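PDB 3O0A: leucyl-tRNA synthetase subunit alpha from Aquifex aeolicus, which charges tRNA(Leu) with leucine in an ATP-dependent reaction, its CP1 hydrolytic domain, the part described here, probably clearing wrongly charged tRNA by hydrolysis. Local coordinates for residues Thr54-Ala59 / Glu120-Trp125; Ile38-Phe43 / Thr136-Cys141; Glu178-Leu183 / Asp193-Lys198; Arg46-Phe51 / Val162-Glu167. All blocks are in the same frame, centred on the assembly; numbering follows the deposited sequence.

Contact 1: residues Thr54-Ala59 / Glu120-Trp125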
# COMPACT_ATOMS: atom_id res chain seq x y z
N THR A 54 -4.44 5.00 -1.79
CA THR A 54 -4.64 5.93 -0.67
C THR A 54 -4.09 5.40 0.65
O THR A 54 -4.14 6.10 1.68
CB THR A 54 -6.12 6.32 -0.52
OG1 THR A 54 -6.89 5.16 -0.23
CG2 THR A 54 -6.64 6.97 -1.80
N PHE A 55 -3.63 4.15 0.63
CA PHE A 55 -2.90 3.56 1.75
C PHE A 55 -2.17 2.29 1.29
O PHE A 55 -2.41 1.80 0.18
CB PHE A 55 -3.81 3.30 2.98
CG PHE A 55 -4.98 2.39 2.73
CD1 PHE A 55 -6.13 2.83 2.07
CD2 PHE A 55 -4.98 1.09 3.25
CE1 PHE A 55 -7.23 1.99 1.88
CE2 PHE A 55 -6.07 0.24 3.07
CZ PHE A 55 -7.20 0.69 2.38
N VAL A 56 -1.25 1.83 2.14
CA VAL A 56 -0.48 0.63 1.91
C VAL A 56 -0.76 -0.33 3.06
O VAL A 56 -0.87 0.12 4.20
CB VAL A 56 1.04 0.98 1.84
CG1 VAL A 56 1.93 -0.27 1.83
CG2 VAL A 56 1.31 1.85 0.61
N VAL A 57 -0.88 -1.62 2.76
CA VAL A 57 -1.06 -2.63 3.82
C VAL A 57 0.00 -3.73 3.73
O VAL A 57 0.22 -4.30 2.67
CB VAL A 57 -2.46 -3.28 3.79
CG1 VAL A 57 -2.52 -4.43 4.80
CG2 VAL A 57 -3.56 -2.25 4.11
N LEU A 58 0.65 -4.01 4.86
CA LEU A 58 1.57 -5.13 4.98
C LEU A 58 0.83 -6.27 5.65
O LEU A 58 0.08 -6.05 6.60
CB LEU A 58 2.75 -4.74 5.88
CG LEU A 58 3.90 -3.91 5.27
CD1 LEU A 58 3.43 -2.75 4.42
CD2 LEU A 58 4.88 -3.46 6.37
N ALA A 59 1.06 -7.48 5.17
CA ALA A 59 0.62 -8.66 5.94
C ALA A 59 1.21 -8.61 7.37
O ALA A 59 2.30 -8.08 7.58
CB ALA A 59 1.04 -9.92 5.24
N GLU A 120 2.43 11.57 -3.45
CA GLU A 120 1.54 11.70 -2.30
C GLU A 120 2.00 10.79 -1.18
O GLU A 120 2.53 9.70 -1.44
CB GLU A 120 0.09 11.39 -2.68
CG GLU A 120 -0.50 12.44 -3.60
CD GLU A 120 -1.89 12.13 -4.08
OE1 GLU A 120 -2.48 11.09 -3.69
OE2 GLU A 120 -2.41 12.95 -4.86
N LYS A 121 1.84 11.26 0.05
CA LYS A 121 2.18 10.47 1.23
C LYS A 121 0.92 9.80 1.78
O LYS A 121 -0.08 10.46 2.10
CB LYS A 121 2.86 11.36 2.27
CG LYS A 121 4.23 11.84 1.80
CD LYS A 121 4.83 12.85 2.75
CE LYS A 121 6.05 13.54 2.13
NZ LYS A 121 7.14 12.56 1.91
N ILE A 122 0.97 8.47 1.85
CA ILE A 122 -0.19 7.66 2.19
C ILE A 122 0.13 6.73 3.38
O ILE A 122 1.25 6.22 3.46
CB ILE A 122 -0.74 6.88 0.95
CG1 ILE A 122 0.31 5.95 0.35
CG2 ILE A 122 -1.26 7.85 -0.13
CD1 ILE A 122 -0.26 5.01 -0.72
N PRO A 123 -0.82 6.55 4.31
CA PRO A 123 -0.52 5.82 5.55
C PRO A 123 -0.28 4.33 5.34
O PRO A 123 -0.93 3.70 4.50
CB PRO A 123 -1.77 6.06 6.41
CG PRO A 123 -2.86 6.27 5.42
CD PRO A 123 -2.22 7.01 4.28
N VAL A 124 0.65 3.78 6.11
CA VAL A 124 0.96 2.36 6.07
C VAL A 124 0.32 1.64 7.26
O VAL A 124 0.55 2.02 8.41
CB VAL A 124 2.47 2.10 6.05
CG1 VAL A 124 2.75 0.60 5.82
CG2 VAL A 124 3.14 2.93 4.97
N TRP A 125 -0.48 0.63 6.93
CA TRP A 125 -1.22 -0.21 7.87
C TRP A 125 -0.77 -1.67 7.78
O TRP A 125 -0.08 -2.06 6.83
CB TRP A 125 -2.71 -0.12 7.52
CG TRP A 125 -3.34 1.15 7.91
CD1 TRP A 125 -3.11 2.40 7.37
CD2 TRP A 125 -4.33 1.32 8.91
NE1 TRP A 125 -3.90 3.34 8.00
CE2 TRP A 125 -4.66 2.70 8.95
CE3 TRP A 125 -4.97 0.45 9.80
CZ2 TRP A 125 -5.60 3.22 9.84
CZ3 TRP A 125 -5.91 0.97 10.69
CH2 TRP A 125 -6.21 2.34 10.70
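Strands 55-58 and 121-125 pair as parallel neighbours within the mixed four-stranded sheet of the CP1 editing domain, with Val-56 set beside Val-124 and Val-57 beside Trp-125. The segment axes diverge by only 16°, and three backbone bonds join them. Val-56 gives its N-H to Pro-123 O at 3.0 Å and takes one at its own O from Trp-125 N at 2.8 Å; the latter bond is almost straight (176°). Leu-58 N then reaches Trp-125 O at 2.9 Å, so Val-56 and Trp-125 each use both their N-H and C=O across the pair.

On one face Val-56, Leu-58, Ile-122 and Val-124 form an aliphatic patch, and helix 64-74 packs on its Leu-58 and Val-124 end through Leu-64, Val-65 and Leu-68. A chi1 of 59° at Ile-122 tucks CG1 in over the main chain and swings CD1 across Val-56 at about a right angle, 3.8 Å from Val-56 CG2. Farther along, Leu-58 CD1 meets Val-124 CG1 at 3.7 Å, while Val-56 and Val-124 lie side by side.

The other face carries Phe-55, Val-57 and Trp-125. Phe-55 touches with its root, CB standing 4.0 Å from Pro-123 CG, and its ring leads away toward Pro-143 and Cys-141. Val-57 CG2 lies 4.1 Å from Trp-125 CB. The indole, which also meets the rings of Tyr-156 and Phe-108, turns its edge back over its own strand: Pro-123 O lies in the ring plane, 3.8 Å from Trp-125 CD1.

Contact 2: residues Ile38-Phe43 / Thr136-Cys141; sequences IYIDVF and TGAIMC
Strand 38-43 passes strand 138-141 at 76°, too steep for sheet pairing, with Val-42 CA and Ile-139 CA 5.0 Å apart where the edge strands of two different sheets meet. Val-42 fills the crossing: its CB sits 3.4 Å from Ala-138 O, CG1 lies over the peptide that follows Ile-139, and CG2 turns to Met-140 CB at 4.2 Å. Next to it, Ile-40 CG2 packs on Ala-138 CB at 3.9 Å.

With the Thr-136 hydroxyl folded back over its own main chain (chi1 60°), OG1 faces strand 38-43 and donates to Asp-41 O at 2.7 Å, tilted 32° from the carbonyl plane. The same oxygen accepts a weak bond from Ala-138 N, closing an ST turn. A valine in its place would probably leave Asp-41 O without this donor and free the turn before strand 138-141 to shift.

Water 2 accepts from Phe-43 N and Thr-136 N and donates to Ala-138 O; water 1 links Phe-43 O to Met-140 N, 2.9 Å from each. One hydroxyl and two waters thus do the work that direct backbone bonds would do in a sheet, satisfying polar groups where the strands cross.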
# COMPACT_ATOMS: atom_id res chain seq x y z
N ILE A 38 13.13 3.86 3.21
CA ILE A 38 12.88 2.44 3.47
C ILE A 38 11.88 1.98 2.43
O ILE A 38 10.76 2.48 2.39
CB ILE A 38 12.34 2.17 4.89
CG1 ILE A 38 13.35 2.66 5.96
CG2 ILE A 38 11.98 0.67 5.07
CD1 ILE A 38 14.63 1.86 6.08
N TYR A 39 12.29 1.07 1.56
CA TYR A 39 11.41 0.68 0.46
C TYR A 39 10.36 -0.33 0.89
O TYR A 39 10.66 -1.26 1.63
CB TYR A 39 12.23 0.10 -0.69
CG TYR A 39 12.91 1.17 -1.51
CD1 TYR A 39 12.19 1.93 -2.44
CD2 TYR A 39 14.27 1.43 -1.37
CE1 TYR A 39 12.80 2.91 -3.21
CE2 TYR A 39 14.90 2.42 -2.15
CZ TYR A 39 14.15 3.15 -3.06
OH TYR A 39 14.74 4.13 -3.82
N ILE A 40 9.14 -0.14 0.37
CA ILE A 40 8.08 -1.13 0.50
C ILE A 40 7.68 -1.55 -0.90
O ILE A 40 6.91 -0.86 -1.57
CB ILE A 40 6.86 -0.55 1.25
CG1 ILE A 40 7.30 0.01 2.61
CG2 ILE A 40 5.75 -1.59 1.44
CD1 ILE A 40 7.75 1.44 2.58
N ASP A 41 8.20 -2.69 -1.34
CA ASP A 41 7.87 -3.17 -2.67
C ASP A 41 6.51 -3.85 -2.63
O ASP A 41 6.24 -4.68 -1.75
CB ASP A 41 8.90 -4.18 -3.16
CG ASP A 41 10.27 -3.56 -3.40
OD1 ASP A 41 10.39 -2.32 -3.56
OD2 ASP A 41 11.24 -4.36 -3.45
N VAL A 42 5.64 -3.49 -3.57
CA VAL A 42 4.33 -4.11 -3.64
C VAL A 42 4.18 -4.80 -4.99
O VAL A 42 4.68 -4.31 -5.99
CB VAL A 42 3.14 -3.11 -3.37
CG1 VAL A 42 3.34 -2.33 -2.06
CG2 VAL A 42 2.91 -2.14 -4.52
N PHE A 43 3.52 -5.95 -5.01
CA PHE A 43 3.09 -6.51 -6.28
C PHE A 43 1.63 -6.17 -6.56
O PHE A 43 0.79 -6.28 -5.68
CB PHE A 43 3.31 -8.02 -6.35
CG PHE A 43 2.73 -8.64 -7.59
CD1 PHE A 43 3.40 -8.53 -8.81
CD2 PHE A 43 1.50 -9.29 -7.55
CE1 PHE A 43 2.84 -9.08 -9.97
CE2 PHE A 43 0.94 -9.84 -8.70
CZ PHE A 43 1.62 -9.73 -9.91
N THR A 136 4.53 -9.76 -2.69
CA THR A 136 5.61 -9.42 -1.77
C THR A 136 5.14 -9.41 -0.32
O THR A 136 5.92 -9.11 0.59
CB THR A 136 6.15 -8.01 -2.04
OG1 THR A 136 5.08 -7.08 -1.86
CG2 THR A 136 6.72 -7.88 -3.45
N GLY A 137 3.86 -9.67 -0.11
CA GLY A 137 3.28 -9.59 1.24
C GLY A 137 2.91 -8.18 1.67
O GLY A 137 2.51 -7.96 2.82
N ALA A 138 3.05 -7.23 0.75
CA ALA A 138 2.59 -5.85 0.94
C ALA A 138 1.84 -5.43 -0.31
O ALA A 138 2.24 -5.76 -1.43
CB ALA A 138 3.75 -4.92 1.19
N ILE A 139 0.74 -4.71 -0.11
CA ILE A 139 -0.06 -4.28 -1.25
C ILE A 139 -0.30 -2.77 -1.21
O ILE A 139 -0.29 -2.15 -0.14
CB ILE A 139 -1.42 -5.05 -1.32
CG1 ILE A 139 -2.29 -4.78 -0.09
CG2 ILE A 139 -1.18 -6.57 -1.51
CD1 ILE A 139 -3.78 -5.10 -0.28
N MET A 140 -0.49 -2.19 -2.39
CA MET A 140 -1.09 -0.87 -2.46
C MET A 140 -2.60 -1.01 -2.43
O MET A 140 -3.17 -1.93 -3.03
CB MET A 140 -0.63 -0.10 -3.70
CG MET A 140 -1.19 -0.64 -5.00
SD MET A 140 -0.45 0.27 -6.37
CE MET A 140 -1.63 -0.17 -7.65
N CYS A 141 -3.24 -0.11 -1.70
CA CYS A 141 -4.67 -0.21 -1.53
C CYS A 141 -5.41 0.92 -2.23
O CYS A 141 -5.13 2.10 -2.02
CB CYS A 141 -5.03 -0.28 -0.04
SG CYS A 141 -4.23 -1.69 0.78
O HOH W 1 -0.78 -4.11 -4.57
O HOH W 2 2.30 -7.95 -3.14

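Contact 3: residues Glu178-Leu183 / Asp193-Lys198; sequences EGKGTL and DSETAK
Ser-194 has chi1 near +60° (51°), its OG flanked by both backbone neighbours, which turns the hydroxyl oxygen onto the N-H of Gly-181, while Leu-183, with CG anti to its carbonyl carbon (chi1 -66°), extends toward Ala-197. The contact seats the first turn of helix 194-207 against the approach to strand 182-183, one strand of a two-stranded antiparallel ribbon whose other strand is 164-165.

Two bonds close a ring between Gly-181 and Ser-194. Gly-181 N donates to Ser-194 OG at 3.0 Å in a nearly straight bond (166°), and Ser-194 N returns one to Gly-181 O at 2.9 Å. The glycine's two peptide groups thus grip both the side chain and the amide of the first helical residue. Just before it, Asp-193 holds the N-cap position, but its carboxylate makes no capping bond; OD1 instead rests 3.6 Å from Thr-182 CG2.

On the buried side Leu-183 CD1 presses on Ala-197 CB at 3.6 Å, and Phe-189 and Val-164 pack against the same leucine. Toward solvent, the extended chain of Lys-180 crosses Glu-195 at about a right angle, its CG 3.7 Å from Glu-195 OE2. The opposite charges do not meet here: Lys-180 NZ stays 4.9 Å from Glu-195 OE2, although the nearby ammonium probably still favours the charged form of the carboxylate. Bent at chi2, Glu-195 pairs within its own helix, where Lys-198 NZ approaches Glu-195 OE1 from the syn side at 2.9 Å.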
# COMPACT_ATOMS: atom_id res chain seq x y z
N GLU A 178 -14.46 -2.41 -10.15
CA GLU A 178 -13.28 -3.23 -10.45
C GLU A 178 -12.99 -3.44 -11.95
O GLU A 178 -12.01 -4.09 -12.30
CB GLU A 178 -13.36 -4.57 -9.72
CG GLU A 178 -13.57 -4.42 -8.21
CD GLU A 178 -13.45 -5.73 -7.46
OE1 GLU A 178 -14.00 -6.75 -7.93
OE2 GLU A 178 -12.80 -5.74 -6.38
N GLY A 179 -13.83 -2.87 -12.81
CA GLY A 179 -13.72 -3.07 -14.26
C GLY A 179 -12.82 -2.09 -15.00
O GLY A 179 -12.00 -1.39 -14.39
N LYS A 180 -12.98 -2.03 -16.32
CA LYS A 180 -12.15 -1.18 -17.17
C LYS A 180 -12.73 0.23 -17.29
O LYS A 180 -13.92 0.45 -17.07
CB LYS A 180 -11.99 -1.82 -18.56
CG LYS A 180 -11.33 -3.20 -18.53
CD LYS A 180 -11.24 -3.86 -19.90
CE LYS A 180 -10.90 -5.34 -19.76
NZ LYS A 180 -10.90 -6.05 -21.08
N GLY A 181 -11.89 1.20 -17.64
CA GLY A 181 -12.33 2.57 -17.84
C GLY A 181 -11.26 3.46 -18.45
O GLY A 181 -10.34 2.96 -19.09
N THR A 182 -11.39 4.76 -18.27
CA THR A 182 -10.35 5.69 -18.68
C THR A 182 -9.81 6.37 -17.44
O THR A 182 -10.54 6.62 -16.47
CB THR A 182 -10.81 6.75 -19.71
OG1 THR A 182 -11.83 7.57 -19.14
CG2 THR A 182 -11.35 6.09 -20.97
N LEU A 183 -8.51 6.65 -17.45
CA LEU A 183 -7.89 7.19 -16.25
C LEU A 183 -8.26 8.63 -15.98
O LEU A 183 -8.42 9.44 -16.90
CB LEU A 183 -6.36 7.05 -16.30
CG LEU A 183 -5.73 5.65 -16.27
CD1 LEU A 183 -4.29 5.77 -15.81
CD2 LEU A 183 -6.47 4.65 -15.42
N ASP A 193 -7.09 4.55 -21.79
CA ASP A 193 -7.82 3.33 -21.45
C ASP A 193 -7.00 2.56 -20.45
O ASP A 193 -5.76 2.50 -20.55
CB ASP A 193 -8.08 2.47 -22.70
CG ASP A 193 -8.84 3.22 -23.78
OD1 ASP A 193 -9.71 4.06 -23.46
OD2 ASP A 193 -8.56 2.95 -24.98
N SER A 194 -7.68 1.98 -19.47
CA SER A 194 -6.98 1.43 -18.31
C SER A 194 -6.06 0.26 -18.66
O SER A 194 -4.99 0.12 -18.07
CB SER A 194 -7.96 1.08 -17.18
OG SER A 194 -9.05 0.28 -17.64
N GLU A 195 -6.44 -0.55 -19.65
CA GLU A 195 -5.56 -1.65 -20.08
C GLU A 195 -4.24 -1.14 -20.66
O GLU A 195 -3.16 -1.62 -20.29
CB GLU A 195 -6.26 -2.63 -21.03
CG GLU A 195 -7.41 -3.42 -20.41
CD GLU A 195 -7.03 -4.16 -19.13
OE1 GLU A 195 -6.08 -4.97 -19.17
OE2 GLU A 195 -7.68 -3.92 -18.09
N THR A 196 -4.32 -0.13 -21.53
CA THR A 196 -3.13 0.53 -22.08
C THR A 196 -2.29 1.16 -20.96
O THR A 196 -1.05 1.09 -20.98
CB THR A 196 -3.52 1.61 -23.11
OG1 THR A 196 -4.27 1.00 -24.17
CG2 THR A 196 -2.27 2.28 -23.69
N ALA A 197 -2.97 1.77 -19.99
CA ALA A 197 -2.31 2.42 -18.86
C ALA A 197 -1.50 1.45 -18.01
O ALA A 197 -0.49 1.84 -17.43
CB ALA A 197 -3.34 3.14 -18.00
N LYS A 198 -1.93 0.19 -17.92
CA LYS A 198 -1.14 -0.80 -17.20
C LYS A 198 0.29 -0.84 -17.73
O LYS A 198 1.24 -0.74 -16.97
CB LYS A 198 -1.77 -2.20 -17.28
CG LYS A 198 -2.99 -2.37 -16.40
CD LYS A 198 -3.61 -3.75 -16.61
CE LYS A 198 -4.95 -3.86 -15.89
NZ LYS A 198 -5.63 -5.14 -16.28

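Contact 4: residues Arg46-Phe51 / Val162-Glu167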
# COMPACT_ATOMS: atom_id res chain seq x y z
N ARG A 46 -2.83 -4.53 -10.93
CA ARG A 46 -3.55 -3.31 -11.31
C ARG A 46 -2.67 -2.05 -11.27
O ARG A 46 -3.00 -1.07 -10.60
CB ARG A 46 -4.79 -3.13 -10.43
CG ARG A 46 -5.92 -4.17 -10.66
CD ARG A 46 -6.43 -4.22 -12.10
NE ARG A 46 -6.93 -2.93 -12.59
CZ ARG A 46 -8.15 -2.45 -12.37
NH1 ARG A 46 -9.04 -3.13 -11.64
NH2 ARG A 46 -8.50 -1.28 -12.89
N PRO A 47 -1.56 -2.05 -12.03
CA PRO A 47 -0.70 -0.87 -11.99
C PRO A 47 -1.39 0.36 -12.60
O PRO A 47 -0.97 1.49 -12.33
CB PRO A 47 0.52 -1.31 -12.81
CG PRO A 47 -0.03 -2.32 -13.77
CD PRO A 47 -1.03 -3.07 -12.96
N ASP A 48 -2.43 0.14 -13.41
CA ASP A 48 -3.26 1.22 -13.95
C ASP A 48 -3.95 2.06 -12.87
O ASP A 48 -4.38 3.18 -13.14
CB ASP A 48 -4.30 0.69 -14.96
CG ASP A 48 -5.19 -0.42 -14.38
OD1 ASP A 48 -4.74 -1.23 -13.55
OD2 ASP A 48 -6.37 -0.49 -14.79
N THR A 49 -4.02 1.52 -11.65
CA THR A 49 -4.70 2.18 -10.52
C THR A 49 -3.74 2.83 -9.51
O THR A 49 -4.18 3.30 -8.45
CB THR A 49 -5.64 1.20 -9.77
OG1 THR A 49 -4.87 0.20 -9.08
CG2 THR A 49 -6.62 0.53 -10.75
N VAL A 50 -2.45 2.86 -9.84
CA VAL A 50 -1.43 3.29 -8.85
C VAL A 50 -1.68 4.72 -8.33
O VAL A 50 -1.41 5.01 -7.16
CB VAL A 50 0.01 3.12 -9.41
CG1 VAL A 50 0.28 4.09 -10.55
CG2 VAL A 50 1.07 3.29 -8.26
N PHE A 51 -2.21 5.59 -9.18
CA PHE A 51 -2.48 6.96 -8.73
C PHE A 51 -3.61 7.00 -7.70
O PHE A 51 -3.78 8.00 -7.00
CB PHE A 51 -2.79 7.89 -9.90
CG PHE A 51 -1.58 8.23 -10.75
CD1 PHE A 51 -1.14 7.35 -11.73
CD2 PHE A 51 -0.90 9.44 -10.56
CE1 PHE A 51 -0.02 7.66 -12.53
CE2 PHE A 51 0.21 9.77 -11.35
CZ PHE A 51 0.66 8.87 -12.34
N VAL A 162 -10.90 8.05 -6.93
CA VAL A 162 -11.22 7.45 -8.23
C VAL A 162 -10.13 7.73 -9.25
O VAL A 162 -9.74 8.89 -9.44
CB VAL A 162 -12.59 7.92 -8.76
CG1 VAL A 162 -12.91 7.24 -10.09
CG2 VAL A 162 -13.69 7.64 -7.74
N VAL A 163 -9.63 6.68 -9.90
CA VAL A 163 -8.64 6.82 -10.98
C VAL A 163 -9.00 6.10 -12.29
O VAL A 163 -8.40 6.37 -13.31
CB VAL A 163 -7.20 6.42 -10.55
CG1 VAL A 163 -6.64 7.44 -9.58
CG2 VAL A 163 -7.17 5.00 -9.97
N VAL A 164 -9.97 5.20 -12.23
CA VAL A 164 -10.48 4.51 -13.42
C VAL A 164 -11.96 4.83 -13.52
O VAL A 164 -12.77 4.35 -12.72
CB VAL A 164 -10.25 2.98 -13.36
CG1 VAL A 164 -10.87 2.30 -14.59
CG2 VAL A 164 -8.76 2.65 -13.27
N LYS A 165 -12.32 5.66 -14.49
CA LYS A 165 -13.70 6.09 -14.64
C LYS A 165 -14.48 5.17 -15.57
O LYS A 165 -14.11 5.02 -16.73
CB LYS A 165 -13.76 7.53 -15.12
CG LYS A 165 -13.84 8.55 -13.99
CD LYS A 165 -14.48 9.84 -14.47
CE LYS A 165 -14.40 10.93 -13.41
NZ LYS A 165 -14.79 12.26 -13.98
N PRO A 166 -15.55 4.54 -15.05
CA PRO A 166 -16.45 3.77 -15.91
C PRO A 166 -17.27 4.71 -16.80
O PRO A 166 -17.44 5.88 -16.48
CB PRO A 166 -17.36 3.04 -14.91
CG PRO A 166 -17.34 3.89 -13.70
CD PRO A 166 -15.97 4.50 -13.64
N GLU A 167 -17.74 4.19 -17.93
CA GLU A 167 -18.56 4.97 -18.86
C GLU A 167 -19.95 5.24 -18.30
O GLU A 167 -20.53 6.31 -18.54
CB GLU A 167 -18.68 4.25 -20.20
CG GLU A 167 -17.39 4.24 -21.00
CD GLU A 167 -17.53 3.47 -22.30
OE1 GLU A 167 -18.67 3.30 -22.79
OE2 GLU A 167 -16.48 3.03 -22.83
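Val-163 and Val-164, where the chain enters the two-stranded ribbon 164-165/182-183, press their methyls against Arg-46 and the 3-10 segment 47-51, which follows it in an Arg-Pro-Asp-Thr sequence, probably part of the threonine-rich segment that borders the editing pocket, as in related leucyl-tRNA synthetases. The meeting is made by valine methyls, without direct polar bonds between the segments. Val-163 spreads its two branches along the turn: CG1 lies 3.9 Å from Phe-51 CB, and CG2 lies 3.8 Å from Thr-49 O. The phenylalanine ring itself leads away toward Ser-186 and Asp-187.

Val-164 works with one branch. Its CG2 meets Thr-49 CG2 at 3.9 Å and stands at the edge of the Arg-46 guanidinium, 4.0 Å from NH2 and near the plane of the group. Arg-46 comes there folded, since bends at chi2 (-58°) and chi3 (-57°) curl the chain back over its own turn, where it grips Asp-48 side-on: NE to OD1 at 2.9 Å, NH2 to OD2 at 3.0 Å. OD1 is met through its syn lone pair, whereas NH2 stands clearly out of the carboxylate plane; the two bonds hold both flat groups against rotation. Cutting this side chain back to an alanine would probably leave the buried Asp-48 carboxylate without this two-nitrogen partner and open a gap beside Val-164 CG2.

Thr-49 turns its hydroxyl back along the turn (chi1 69°). It donates to Arg-46 O, which already accepts from Thr-49 N; OG1 lies in the carbonyl plane, 2.7 Å from that oxygen.

How the contacts relate
From the N terminus the chain runs through strand 38-43, the 46-51 turn and strand 55-58 in quick succession. The first of these to find its partner is 54-59: contact 1 closes at 120-125, inside the longer loops of contacts 2 and 4. Contact 2 closes next, at 136-141, and crosses contact 4, which closes only at 162-167. Contact 3 follows in series as a short local loop. Strands 55-58 and 138-141 are sheet neighbours, joining contacts 1 and 2. Met-140 CE packs on the 46-51 turn, linking contact 2 to contact 4, and the antiparallel pair 164-165/182-183 joins contact 4 to contact 3, their centres about 6 Å apart.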